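Local coordinates for endoribonuclease ToxN (PDB 4ATO), which acts as the endoribonuclease toxin of a type III toxin-antitoxin system, cutting A-rich RNA sequences and processing its own antitoxin RNA ToxI, which holds it in a triangular complex, at residues Ile17-Leu20 / Arg21-Asp24; Val128-Lys131 / Val132-Tyr136; Tyr136-Val139 / Thr140-Gly143; His147-Lys150 / Phe151-Val155. All coordinates share one frame; numbering follows the deposited sequence.

Contact 1. Residues Ile17-Leu20 / Arg21-Asp24; sequences IDYL and READ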
loop_
_atom_site.group_PDB
_atom_site.type_symbol
_atom_site.label_atom_id
_atom_site.label_comp_id
_atom_site.label_asym_id
_atom_site.label_seq_id
_atom_site.Cartn_x
_atom_site.Cartn_y
_atom_site.Cartn_z
ATOM N N ILE A 17 -1.905 13.590 -41.401
ATOM C CA ILE A 17 -3.051 14.046 -40.608
ATOM C C ILE A 17 -4.145 14.595 -41.528
ATOM O O ILE A 17 -5.319 14.228 -41.407
ATOM C CB ILE A 17 -2.646 15.115 -39.574
ATOM C CG1 ILE A 17 -1.862 14.484 -38.424
ATOM C CG2 ILE A 17 -3.874 15.848 -39.039
ATOM C CD1 ILE A 17 -2.712 13.662 -37.451
ATOM N N ASP A 18 -3.752 15.465 -42.454
ATOM C CA ASP A 18 -4.690 16.049 -43.413
ATOM C C ASP A 18 -5.307 14.966 -44.286
ATOM O O ASP A 18 -6.478 15.032 -44.653
ATOM C CB ASP A 18 -3.990 17.085 -44.291
ATOM C CG ASP A 18 -3.589 18.329 -43.515
ATOM O OD1 ASP A 18 -4.104 18.523 -42.385
ATOM O OD2 ASP A 18 -2.767 19.112 -44.037
ATOM N N TYR A 19 -4.502 13.966 -44.610
ATOM C CA TYR A 19 -4.967 12.846 -45.405
ATOM C C TYR A 19 -6.013 12.069 -44.617
ATOM O O TYR A 19 -7.018 11.644 -45.177
ATOM C CB TYR A 19 -3.789 11.960 -45.783
ATOM C CG TYR A 19 -4.152 10.580 -46.268
ATOM C CD1 TYR A 19 -4.508 10.360 -47.588
ATOM C CD2 TYR A 19 -4.099 9.488 -45.411
ATOM C CE1 TYR A 19 -4.825 9.095 -48.038
ATOM C CE2 TYR A 19 -4.409 8.225 -45.848
ATOM C CZ TYR A 19 -4.772 8.029 -47.163
ATOM O OH TYR A 19 -5.083 6.759 -47.600
ATOM N N LEU A 20 -5.793 11.898 -43.313
ATOM C CA LEU A 20 -6.791 11.218 -42.493
ATOM C C LEU A 20 -8.070 12.052 -42.339
ATOM O O LEU A 20 -9.175 11.527 -42.476
ATOM C CB LEU A 20 -6.235 10.826 -41.120
ATOM C CG LEU A 20 -5.318 9.605 -40.997
ATOM C CD1 LEU A 20 -5.160 9.241 -39.517
ATOM C CD2 LEU A 20 -5.812 8.401 -41.783
ATOM N N ARG A 21 -7.929 13.351 -42.086
ATOM C CA ARG A 21 -9.110 14.184 -41.837
ATOM C C ARG A 21 -10.055 14.256 -43.045
ATOM O O ARG A 21 -11.222 14.637 -42.911
ATOM C CB ARG A 21 -8.728 15.578 -41.322
ATOM C CG ARG A 21 -9.911 16.367 -40.735
ATOM C CD ARG A 21 -9.484 17.447 -39.739
ATOM N NE ARG A 21 -8.350 18.209 -40.241
ATOM C CZ ARG A 21 -7.115 18.105 -39.764
ATOM N NH1 ARG A 21 -6.866 17.283 -38.756
ATOM N NH2 ARG A 21 -6.134 18.828 -40.289
ATOM N N GLU A 22 -9.551 13.872 -44.216
ATOM C CA GLU A 22 -10.399 13.683 -45.389
ATOM C C GLU A 22 -11.493 12.654 -45.092
ATOM O O GLU A 22 -12.652 12.840 -45.462
ATOM C CB GLU A 22 -9.573 13.214 -46.590
ATOM C CG GLU A 22 -8.501 14.190 -47.049
ATOM C CD GLU A 22 -7.639 13.629 -48.175
ATOM O OE1 GLU A 22 -7.732 12.412 -48.454
ATOM O OE2 GLU A 22 -6.869 14.405 -48.779
ATOM N N ALA A 23 -11.117 11.573 -44.411
ATOM C CA ALA A 23 -12.049 10.484 -44.130
ATOM C C ALA A 23 -12.868 10.711 -42.859
ATOM O O ALA A 23 -13.981 10.202 -42.736
ATOM C CB ALA A 23 -11.307 9.156 -44.051
ATOM N N ASP A 24 -12.312 11.464 -41.914
ATOM C CA ASP A 24 -12.995 11.741 -40.650
ATOM C C ASP A 24 -12.599 13.109 -40.101
ATOM O O ASP A 24 -11.444 13.329 -39.711
ATOM C CB ASP A 24 -12.685 10.652 -39.617
ATOM C CG ASP A 24 -13.536 10.774 -38.356
ATOM O OD1 ASP A 24 -13.773 11.901 -37.877
ATOM O OD2 ASP A 24 -13.984 9.733 -37.843
#

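Contact 2. Residues Val128-Lys131 / Val132-Tyr136; sequences VTNK and VEKVY. With nucleotides of chain B.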
loop_
_atom_site.group_PDB
_atom_site.type_symbol
_atom_site.label_atom_id
_atom_site.label_comp_id
_atom_site.label_asym_id
_atom_site.label_seq_id
_atom_site.Cartn_x
_atom_site.Cartn_y
_atom_site.Cartn_z
ATOM N N VAL A 128 -4.512 4.467 -19.497
ATOM C CA VAL A 128 -4.591 4.768 -20.921
ATOM C C VAL A 128 -4.946 3.496 -21.689
ATOM O O VAL A 128 -5.933 3.443 -22.430
ATOM C CB VAL A 128 -3.254 5.302 -21.458
ATOM C CG1 VAL A 128 -3.339 5.528 -22.965
ATOM C CG2 VAL A 128 -2.871 6.594 -20.746
ATOM N N THR A 129 -4.126 2.470 -21.487
ATOM C CA THR A 129 -4.325 1.168 -22.107
ATOM C C THR A 129 -5.747 0.676 -21.857
ATOM O O THR A 129 -6.471 0.324 -22.784
ATOM C CB THR A 129 -3.335 0.142 -21.524
ATOM O OG1 THR A 129 -1.992 0.573 -21.784
ATOM C CG2 THR A 129 -3.567 -1.256 -22.122
ATOM N N ASN A 130 -6.147 0.675 -20.596
ATOM C CA ASN A 130 -7.479 0.236 -20.234
ATOM C C ASN A 130 -8.573 0.972 -21.024
ATOM O O ASN A 130 -9.434 0.342 -21.626
ATOM C CB ASN A 130 -7.676 0.383 -18.729
ATOM C CG ASN A 130 -9.066 0.001 -18.285
ATOM O OD1 ASN A 130 -9.486 -1.147 -18.432
ATOM N ND2 ASN A 130 -9.786 0.962 -17.727
ATOM N N LYS A 131 -8.510 2.300 -21.046
ATOM C CA LYS A 131 -9.524 3.093 -21.734
ATOM C C LYS A 131 -9.446 2.892 -23.235
ATOM O O LYS A 131 -10.471 2.770 -23.883
ATOM C CB LYS A 131 -9.431 4.594 -21.375
ATOM C CG LYS A 131 -9.817 4.882 -19.930
ATOM C CD LYS A 131 -9.733 6.366 -19.578
ATOM C CE LYS A 131 -10.115 6.591 -18.118
ATOM N NZ LYS A 131 -9.978 8.028 -17.671
ATOM N N VAL A 132 -8.241 2.858 -23.793
ATOM C CA VAL A 132 -8.089 2.601 -25.235
ATOM C C VAL A 132 -8.824 1.322 -25.693
ATOM O O VAL A 132 -9.487 1.316 -26.730
ATOM C CB VAL A 132 -6.589 2.543 -25.652
ATOM C CG1 VAL A 132 -6.396 1.763 -26.954
ATOM C CG2 VAL A 132 -5.998 3.957 -25.761
ATOM N N GLU A 133 -8.731 0.259 -24.902
ATOM C CA GLU A 133 -9.335 -1.012 -25.274
ATOM C C GLU A 133 -10.846 -0.966 -25.158
ATOM O O GLU A 133 -11.549 -1.477 -26.031
ATOM C CB GLU A 133 -8.776 -2.162 -24.433
ATOM C CG GLU A 133 -7.253 -2.241 -24.462
ATOM C CD GLU A 133 -6.703 -3.475 -23.766
ATOM O OE1 GLU A 133 -7.351 -3.987 -22.821
ATOM O OE2 GLU A 133 -5.616 -3.933 -24.176
ATOM N N LYS A 134 -11.345 -0.344 -24.090
ATOM C CA LYS A 134 -12.789 -0.256 -23.883
ATOM C C LYS A 134 -13.448 0.540 -24.998
ATOM O O LYS A 134 -14.459 0.095 -25.554
ATOM C CB LYS A 134 -13.146 0.352 -22.515
ATOM C CG LYS A 134 -12.879 -0.565 -21.336
ATOM C CD LYS A 134 -13.232 0.122 -20.017
ATOM C CE LYS A 134 -12.689 -0.640 -18.807
ATOM N NZ LYS A 134 -13.058 -2.082 -18.769
ATOM N N VAL A 135 -12.894 1.708 -25.339
ATOM C CA VAL A 135 -13.575 2.508 -26.364
ATOM C C VAL A 135 -13.428 1.953 -27.778
ATOM O O VAL A 135 -14.383 1.983 -28.552
ATOM C CB VAL A 135 -13.312 4.046 -26.294
ATOM C CG1 VAL A 135 -12.630 4.441 -25.013
ATOM C CG2 VAL A 135 -12.579 4.562 -27.533
ATOM N N TYR A 136 -12.253 1.424 -28.110
ATOM C CA TYR A 136 -12.062 0.819 -29.422
ATOM C C TYR A 136 -13.071 -0.309 -29.635
ATOM O O TYR A 136 -13.684 -0.407 -30.690
ATOM C CB TYR A 136 -10.652 0.262 -29.579
ATOM C CG TYR A 136 -10.410 -0.339 -30.953
ATOM C CD1 TYR A 136 -9.948 0.449 -31.992
ATOM C CD2 TYR A 136 -10.644 -1.692 -31.205
ATOM C CE1 TYR A 136 -9.720 -0.075 -33.241
ATOM C CE2 TYR A 136 -10.425 -2.227 -32.467
ATOM C CZ TYR A 136 -9.959 -1.408 -33.480
ATOM O OH TYR A 136 -9.718 -1.905 -34.743
ATOM P P C B 19 -12.675 1.651 -15.514
ATOM O OP1 C B 19 -12.008 0.335 -15.659
ATOM O OP2 C B 19 -12.128 2.805 -16.252
ATOM O "O5'" C B 19 -14.228 1.514 -15.810
ATOM C "C5'" C B 19 -15.054 0.645 -15.035
ATOM C "C4'" C B 19 -16.457 0.568 -15.597
ATOM O "O4'" C B 19 -17.132 1.846 -15.383
ATOM C "C3'" C B 19 -16.540 0.291 -17.095
ATOM O "O3'" C B 19 -17.677 -0.520 -17.359
ATOM C "C2'" C B 19 -16.748 1.686 -17.690
ATOM O "O2'" C B 19 -17.378 1.704 -18.953
ATOM C "C1'" C B 19 -17.608 2.345 -16.619
ATOM N N1 C B 19 -17.529 3.825 -16.593
ATOM C C2 C B 19 -18.679 4.545 -16.958
ATOM O O2 C B 19 -19.683 3.903 -17.284
ATOM N N3 C B 19 -18.676 5.903 -16.956
ATOM C C4 C B 19 -17.574 6.551 -16.589
ATOM N N4 C B 19 -17.602 7.887 -16.589
ATOM C C5 C B 19 -16.385 5.849 -16.200
ATOM C C6 C B 19 -16.402 4.501 -16.213
ATOM P P C B 18 -9.987 6.540 -14.266
ATOM O OP1 C B 18 -8.902 5.753 -14.927
ATOM O OP2 C B 18 -10.595 7.652 -15.009
ATOM O "O5'" C B 18 -11.121 5.551 -13.757
ATOM C "C5'" C B 18 -10.822 4.460 -12.903
ATOM C "C4'" C B 18 -12.086 3.807 -12.415
ATOM O "O4'" C B 18 -12.889 4.775 -11.685
ATOM C "C3'" C B 18 -13.007 3.300 -13.508
ATOM O "O3'" C B 18 -12.646 2.007 -13.956
ATOM C "C2'" C B 18 -14.389 3.363 -12.871
ATOM O "O2'" C B 18 -14.639 2.206 -12.086
ATOM C "C1'" C B 18 -14.259 4.562 -11.938
ATOM N N1 C B 18 -14.850 5.803 -12.510
ATOM C C2 C B 18 -16.249 5.903 -12.603
ATOM O O2 C B 18 -16.944 4.944 -12.248
ATOM N N3 C B 18 -16.821 7.029 -13.097
ATOM C C4 C B 18 -16.047 8.047 -13.478
ATOM N N4 C B 18 -16.652 9.140 -13.951
ATOM C C5 C B 18 -14.620 7.985 -13.381
ATOM C C6 C B 18 -14.078 6.860 -12.902
#

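Contact 3. Residues Tyr136-Val139 / Thr140-Gly143; sequences YKDV and TVQG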
loop_
_atom_site.group_PDB
_atom_site.type_symbol
_atom_site.label_atom_id
_atom_site.label_comp_id
_atom_site.label_asym_id
_atom_site.label_seq_id
_atom_site.Cartn_x
_atom_site.Cartn_y
_atom_site.Cartn_z
ATOM N N TYR A 136 -12.253 1.424 -28.110
ATOM C CA TYR A 136 -12.062 0.819 -29.422
ATOM C C TYR A 136 -13.071 -0.309 -29.635
ATOM O O TYR A 136 -13.684 -0.407 -30.690
ATOM C CB TYR A 136 -10.652 0.262 -29.579
ATOM C CG TYR A 136 -10.410 -0.339 -30.953
ATOM C CD1 TYR A 136 -9.948 0.449 -31.992
ATOM C CD2 TYR A 136 -10.644 -1.692 -31.205
ATOM C CE1 TYR A 136 -9.720 -0.075 -33.241
ATOM C CE2 TYR A 136 -10.425 -2.227 -32.467
ATOM C CZ TYR A 136 -9.959 -1.408 -33.480
ATOM O OH TYR A 136 -9.718 -1.905 -34.743
ATOM N N LYS A 137 -13.227 -1.158 -28.625
ATOM C CA LYS A 137 -14.187 -2.253 -28.689
ATOM C C LYS A 137 -15.597 -1.725 -28.935
ATOM O O LYS A 137 -16.287 -2.177 -29.850
ATOM C CB LYS A 137 -14.166 -3.068 -27.392
ATOM C CG LYS A 137 -13.929 -4.560 -27.580
ATOM C CD LYS A 137 -12.506 -4.844 -28.065
ATOM C CE LYS A 137 -12.230 -6.344 -28.188
ATOM N NZ LYS A 137 -13.080 -7.009 -29.224
ATOM N N ASP A 138 -16.020 -0.761 -28.121
ATOM C CA ASP A 138 -17.382 -0.240 -28.228
ATOM C C ASP A 138 -17.660 0.543 -29.508
ATOM O O ASP A 138 -18.773 0.498 -30.036
ATOM C CB ASP A 138 -17.748 0.595 -27.006
ATOM C CG ASP A 138 -18.420 -0.225 -25.933
ATOM O OD1 ASP A 138 -18.728 -1.406 -26.198
ATOM O OD2 ASP A 138 -18.652 0.308 -24.832
ATOM N N VAL A 139 -16.665 1.267 -30.005
ATOM C CA VAL A 139 -16.864 2.042 -31.221
ATOM C C VAL A 139 -17.016 1.106 -32.421
ATOM O O VAL A 139 -17.809 1.370 -33.327
ATOM C CB VAL A 139 -15.735 3.080 -31.444
ATOM C CG1 VAL A 139 -15.723 3.587 -32.890
ATOM C CG2 VAL A 139 -15.899 4.246 -30.479
ATOM N N THR A 140 -16.279 -0.001 -32.396
ATOM C CA THR A 140 -16.241 -0.936 -33.517
ATOM C C THR A 140 -17.236 -2.099 -33.413
ATOM O O THR A 140 -17.106 -3.082 -34.144
ATOM C CB THR A 140 -14.823 -1.548 -33.705
ATOM O OG1 THR A 140 -14.507 -2.400 -32.596
ATOM C CG2 THR A 140 -13.760 -0.466 -33.837
ATOM N N VAL A 141 -18.189 -2.031 -32.507
ATOM C CA VAL A 141 -19.144 -3.108 -32.414
ATOM C C VAL A 141 -20.084 -2.977 -33.569
ATOM O O VAL A 141 -20.128 -1.963 -34.226
ATOM C CB VAL A 141 -20.037 -3.053 -31.167
ATOM C CG1 VAL A 141 -19.263 -3.304 -29.906
ATOM C CG2 VAL A 141 -20.828 -1.769 -31.112
ATOM N N GLN A 142 -20.844 -4.030 -33.796
ATOM C CA GLN A 142 -22.034 -3.959 -34.605
ATOM C C GLN A 142 -23.022 -4.985 -34.117
ATOM O O GLN A 142 -22.662 -5.910 -33.419
ATOM C CB GLN A 142 -21.722 -4.142 -36.080
ATOM C CG GLN A 142 -20.604 -5.110 -36.391
ATOM C CD GLN A 142 -20.337 -5.195 -37.876
ATOM O OE1 GLN A 142 -21.022 -5.913 -38.603
ATOM N NE2 GLN A 142 -19.354 -4.444 -38.339
ATOM N N GLY A 143 -24.278 -4.801 -34.468
ATOM C CA GLY A 143 -24.666 -3.674 -35.264
ATOM C C GLY A 143 -25.431 -2.647 -34.481
ATOM O O GLY A 143 -25.123 -1.478 -34.556
#

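Contact 4. Residues His147-Lys150 / Phe151-Val155; sequences HKQK and FLKGV. With nucleotides of chain B.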
loop_
_atom_site.group_PDB
_atom_site.type_symbol
_atom_site.label_atom_id
_atom_site.label_comp_id
_atom_site.label_asym_id
_atom_site.label_seq_id
_atom_site.Cartn_x
_atom_site.Cartn_y
_atom_site.Cartn_z
ATOM N N HIS A 147 -27.058 2.615 -25.819
ATOM C CA HIS A 147 -27.005 4.029 -25.481
ATOM C C HIS A 147 -25.535 4.514 -25.459
ATOM O O HIS A 147 -25.192 5.534 -26.060
ATOM C CB HIS A 147 -27.663 4.244 -24.115
ATOM C CG HIS A 147 -27.949 5.676 -23.790
ATOM N ND1 HIS A 147 -29.140 6.289 -24.114
ATOM C CD2 HIS A 147 -27.201 6.618 -23.169
ATOM C CE1 HIS A 147 -29.113 7.546 -23.710
ATOM N NE2 HIS A 147 -27.949 7.772 -23.129
ATOM N N LYS A 148 -24.664 3.765 -24.791
ATOM C CA LYS A 148 -23.268 4.186 -24.645
ATOM C C LYS A 148 -22.522 4.198 -25.967
ATOM O O LYS A 148 -21.828 5.156 -26.292
ATOM C CB LYS A 148 -22.508 3.286 -23.673
ATOM C CG LYS A 148 -21.075 3.793 -23.408
ATOM C CD LYS A 148 -20.329 2.941 -22.373
ATOM C CE LYS A 148 -20.983 3.034 -20.989
ATOM N NZ LYS A 148 -20.118 2.439 -19.924
ATOM N N GLN A 149 -22.648 3.106 -26.709
ATOM C CA GLN A 149 -22.006 2.966 -28.010
ATOM C C GLN A 149 -22.392 4.079 -28.978
ATOM O O GLN A 149 -21.573 4.515 -29.778
ATOM C CB GLN A 149 -22.314 1.588 -28.603
ATOM C CG GLN A 149 -21.597 0.470 -27.847
ATOM C CD GLN A 149 -22.226 -0.898 -28.058
ATOM O OE1 GLN A 149 -23.310 -1.019 -28.628
ATOM N NE2 GLN A 149 -21.540 -1.933 -27.597
ATOM N N LYS A 150 -23.632 4.546 -28.889
ATOM C CA LYS A 150 -24.067 5.700 -29.673
ATOM C C LYS A 150 -23.302 6.962 -29.267
ATOM O O LYS A 150 -22.820 7.705 -30.118
ATOM C CB LYS A 150 -25.573 5.926 -29.520
ATOM C CG LYS A 150 -26.256 6.477 -30.762
ATOM C CD LYS A 150 -26.117 5.513 -31.946
ATOM C CE LYS A 150 -25.164 6.058 -33.011
ATOM N NZ LYS A 150 -24.803 5.057 -34.056
ATOM N N PHE A 151 -23.182 7.198 -27.964
ATOM C CA PHE A 151 -22.409 8.336 -27.478
ATOM C C PHE A 151 -20.965 8.238 -27.950
ATOM O O PHE A 151 -20.403 9.205 -28.475
ATOM C CB PHE A 151 -22.439 8.409 -25.951
ATOM C CG PHE A 151 -21.282 9.169 -25.363
ATOM C CD1 PHE A 151 -21.226 10.556 -25.457
ATOM C CD2 PHE A 151 -20.246 8.500 -24.729
ATOM C CE1 PHE A 151 -20.159 11.267 -24.915
ATOM C CE2 PHE A 151 -19.169 9.205 -24.180
ATOM C CZ PHE A 151 -19.128 10.589 -24.270
ATOM N N LEU A 152 -20.376 7.054 -27.780
ATOM C CA LEU A 152 -18.969 6.851 -28.119
ATOM C C LEU A 152 -18.745 7.055 -29.608
ATOM O O LEU A 152 -17.801 7.730 -30.001
ATOM C CB LEU A 152 -18.469 5.467 -27.660
ATOM C CG LEU A 152 -18.326 5.306 -26.138
ATOM C CD1 LEU A 152 -18.041 3.864 -25.742
ATOM C CD2 LEU A 152 -17.241 6.229 -25.607
ATOM N N LYS A 153 -19.626 6.488 -30.432
ATOM C CA LYS A 153 -19.514 6.642 -31.885
ATOM C C LYS A 153 -19.561 8.098 -32.305
ATOM O O LYS A 153 -18.842 8.505 -33.220
ATOM C CB LYS A 153 -20.598 5.848 -32.626
ATOM C CG LYS A 153 -20.305 4.361 -32.704
ATOM C CD LYS A 153 -21.429 3.603 -33.404
ATOM C CE LYS A 153 -21.155 2.103 -33.455
ATOM N NZ LYS A 153 -21.356 1.452 -32.134
ATOM N N GLY A 154 -20.402 8.877 -31.630
ATOM C CA GLY A 154 -20.550 10.287 -31.946
ATOM C C GLY A 154 -19.310 11.096 -31.595
ATOM O O GLY A 154 -18.901 11.977 -32.346
ATOM N N VAL A 155 -18.690 10.786 -30.460
ATOM C CA VAL A 155 -17.591 11.609 -29.963
ATOM C C VAL A 155 -16.215 11.113 -30.435
ATOM O O VAL A 155 -15.221 11.826 -30.290
ATOM C CB VAL A 155 -17.621 11.709 -28.412
ATOM C CG1 VAL A 155 -16.988 10.472 -27.782
ATOM C CG2 VAL A 155 -16.907 12.963 -27.939
ATOM P P U B 5 -20.917 14.373 -21.082
ATOM O OP1 U B 5 -20.901 15.802 -20.702
ATOM O OP2 U B 5 -20.230 13.399 -20.206
ATOM O "O5'" U B 5 -22.417 13.885 -21.350
ATOM C "C5'" U B 5 -23.215 14.498 -22.354
ATOM C "C4'" U B 5 -24.277 13.561 -22.879
ATOM O "O4'" U B 5 -23.675 12.515 -23.694
ATOM C "C3'" U B 5 -25.070 12.788 -21.840
ATOM O "O3'" U B 5 -26.065 13.570 -21.202
ATOM C "C2'" U B 5 -25.622 11.637 -22.664
ATOM O "O2'" U B 5 -26.698 12.073 -23.486
ATOM C "C1'" U B 5 -24.424 11.321 -23.562
ATOM N N1 U B 5 -23.562 10.278 -22.955
ATOM C C2 U B 5 -24.058 8.984 -23.011
ATOM O O2 U B 5 -25.108 8.711 -23.569
ATOM N N3 U B 5 -23.276 8.021 -22.417
ATOM C C4 U B 5 -22.071 8.226 -21.772
ATOM O O4 U B 5 -21.481 7.263 -21.277
ATOM C C5 U B 5 -21.635 9.593 -21.738
ATOM C C6 U B 5 -22.378 10.556 -22.306
ATOM P P U B 4 -20.177 18.889 -25.851
ATOM O OP1 U B 4 -21.559 19.089 -25.360
ATOM O OP2 U B 4 -19.135 19.876 -25.469
ATOM O "O5'" U B 4 -19.691 17.418 -25.492
ATOM C "C5'" U B 4 -20.578 16.317 -25.594
ATOM C "C4'" U B 4 -20.114 15.155 -24.759
ATOM O "O4'" U B 4 -18.826 14.701 -25.248
ATOM C "C3'" U B 4 -19.923 15.447 -23.271
ATOM O "O3'" U B 4 -20.246 14.269 -22.531
ATOM C "C2'" U B 4 -18.414 15.716 -23.178
ATOM O "O2'" U B 4 -17.852 15.503 -21.898
ATOM C "C1'" U B 4 -17.878 14.724 -24.196
ATOM N N1 U B 4 -16.565 15.075 -24.770
ATOM C C2 U B 4 -15.507 14.272 -24.407
ATOM O O2 U B 4 -15.633 13.367 -23.607
ATOM N N3 U B 4 -14.302 14.588 -24.985
ATOM C C4 U B 4 -14.063 15.598 -25.892
ATOM O O4 U B 4 -12.922 15.753 -26.330
ATOM C C5 U B 4 -15.215 16.380 -26.238
ATOM C C6 U B 4 -16.402 16.089 -25.684
ATOM P P G B 6 -26.266 13.482 -19.610
ATOM O OP1 G B 6 -27.498 14.243 -19.275
ATOM O OP2 G B 6 -24.986 13.888 -18.981
ATOM O "O5'" G B 6 -26.511 11.938 -19.368
ATOM C "C5'" G B 6 -27.667 11.293 -19.868
ATOM C "C4'" G B 6 -27.521 9.801 -19.792
ATOM O "O4'" G B 6 -26.281 9.401 -20.434
ATOM C "C3'" G B 6 -27.433 9.227 -18.389
ATOM O "O3'" G B 6 -28.711 9.009 -17.828
ATOM C "C2'" G B 6 -26.621 7.950 -18.588
ATOM O "O2'" G B 6 -27.444 6.898 -19.067
ATOM C "C1'" G B 6 -25.667 8.363 -19.705
ATOM N N9 G B 6 -24.371 8.851 -19.191
ATOM C C8 G B 6 -23.950 10.156 -19.054
ATOM N N7 G B 6 -22.733 10.266 -18.581
ATOM C C5 G B 6 -22.322 8.951 -18.402
ATOM C C6 G B 6 -21.091 8.426 -17.921
ATOM O O6 G B 6 -20.082 9.041 -17.554
ATOM N N1 G B 6 -21.106 7.033 -17.892
ATOM C C2 G B 6 -22.163 6.244 -18.282
ATOM N N2 G B 6 -21.994 4.914 -18.192
ATOM N N3 G B 6 -23.307 6.726 -18.734
ATOM C C4 G B 6 -23.316 8.072 -18.773
#

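Contact 1. Residues Ile17-Leu20 / Arg21-Asp24
Ile17 meets Arg21 one turn further along helix 14-23. Ile17 O accepts the amide N of Arg21 at 2.8 Å. Ile17 CG2 packs on NH1 of Arg21, 3.3 Å away. The arginine chain bends at chi3 (45°), which folds the guanidinium back over this turn, so that one face looks loosely toward Ile17 O near its margin. Asp18 then supplies the charged partner. Asp18 OD1 forms a salt bridge with Arg21 NH2 at 2.9 Å. The two side chains run side by side, but their planes stand 76° apart, and the bridge joins one oxygen to one nitrogen. The O of Asp18 also takes a weak bond from Glu22 N. Tyr19 follows, with CD1 3.9 Å from Glu22 OE1. Both residues turn to Lys165 of helix 159-169, which salt-bridges Glu22 and makes a cation-pi contact with the tyrosine ring. Leu20 closes the segment. Leu20 O takes two amides: Ala23 N at 2.7 Å, from well above the carbonyl plane, and Asp24 N at 3.2 Å, in that plane. The guanidinium of Arg21 is held at both terminal nitrogens, NH2 by the Asp18 carboxylate and NH1 by a hydrogen bond to Val27 O in the following loop. Its positive charge is probably partly balanced by Asp18, which would favour the folded-back arginine.

Contact 2. Residues Val128-Lys131 / Val132-Tyr136
Asn130 and Lys134 sit one turn apart on helix 108-139, on a face that forms part of the RNA-binding site. This face grips the phosphate backbone of the antitoxin RNA. Asn130 ND2 donates to OP1 of C19 of chain B at 3.1 Å, with an N-H...O angle of 146°. The other end of the amide, Asn130 OD1, lies 3.3 Å from Lys134 CE. The lysine chain turns at chi4 (-53°), and its NZ forms a salt bridge with a further phosphate. Val128 and Val132 run alongside each other on the protein side of the helix and touch Leu82 and Met87 of strand 78-89. Their backbones are joined by Val132 N to Val128 O at 2.7 Å. Lys131 extends its chain fully to the preceding nucleotide. Its NZ also bonds to the carbonyls of Ser68 and Ser65, so protein oxygens fix the ammonium beside the RNA. Lys131 NZ meets the RNA in a hydrogen bond to OP2 of C18 of chain B, 2.8 Å away.

Contact 3. Residues Tyr136-Val139 / Thr140-Gly143
Thr140 lays its CG2 methyl over one face of the Tyr136 ring. This is a CH-pi contact: Thr140 CG2 lies 4.0 Å from the centroid of the Tyr136 ring and only 11° off the ring normal. The same two residues are tied through Tyr136 O. Thr140 OG1 donates to Tyr136 O at 2.9 Å, and Thr140 N donates to it at 3.1 Å. The two donors come from opposite faces of the carbonyl plane. With chi1 at 68°, OG1 lies between the backbone N and the carbonyl carbon, and CG2 points opposite the carbonyl carbon, over the ring. Thr140 N also makes a weak bond to Lys137 O. Thr140 is the first residue to leave helical backbone angles, and its hydroxyl gives Tyr136 O, in the last turn, a second bond. Val141 closes over the next carbonyls. Val141 CG1 is 3.2 Å from Lys137 O, and Val141 CG2 is 3.2 Å from Asp138 O. The contact thus ends helix 108-139 and starts the loop to helix 147-155. Tyr136 OH bonds to Glu163 of helix 159-169 and to Asn47. Val139 and Thr140 lean on Phe159 and Pro160 of that helix, while Asp138 and Val141 face helix 147-155.

Contact 4. Residues His147-Lys150 / Phe151-Val155
Lys148 O takes the amide N of Leu152 at 2.8 Å along helix 147-155, and Gln149 O takes Lys153 N at the same distance. Lys148 and Leu152 also lie side by side, with CG of the lysine 3.8 Å from CD1 of the leucine. Phe151 N bonds to His147 O, and the phenyl group swings out to the RNA. Its CG is anti to the backbone N (chi1 157°), which lays one ring face against the base of U5 of chain B, with Phe151 CD1 3.4 Å from U5 C6. Val155 CG1 lies on the other face, and the sugar of U4 of chain B comes in at the ring edge. His147 brings CD2 and NE2 equally close to O2 of U5 of chain B, 3.0 Å from each, obliquely to the imidazole plane. Lys153 bends at chi4 (74°), and its NZ makes a weak hydrogen bond to Asp138 O. Lys150 NZ and Lys153 NZ stay 5.3 Å apart. Lys148 NZ bonds to Gln66 OE1, a guanine N7 and a cytosine O2. The helix thus meets RNA bases by an aromatic face and by hydrogen bonds to base atoms, which is consistent with a part in selecting the antitoxin.

Overall arrangement
Contact 1 comes first in the chain, on helix 14-23; contacts 2, 3 and 4 follow over residues 128-155. Contacts 2 and 3 share Tyr136 on helix 108-139, and their centres are about 12 Å apart. Contact 4 lies on the next helix, 147-155. It touches contact 3, centres about 10 Å apart, where Asp138 OD1 and Gln149 NE2 make a probable hydrogen bond at 3.2 Å. Contact 1 stands apart, with its centre 21 to 22 Å from the other three. Strand 78-89 touches contacts 1 and 2; helix 159-169 touches contacts 1 and 3. RNA is gripped at contact 2 through phosphates and at contact 4 mainly through bases, on consecutive helices joined by the loop that contact 3 begins.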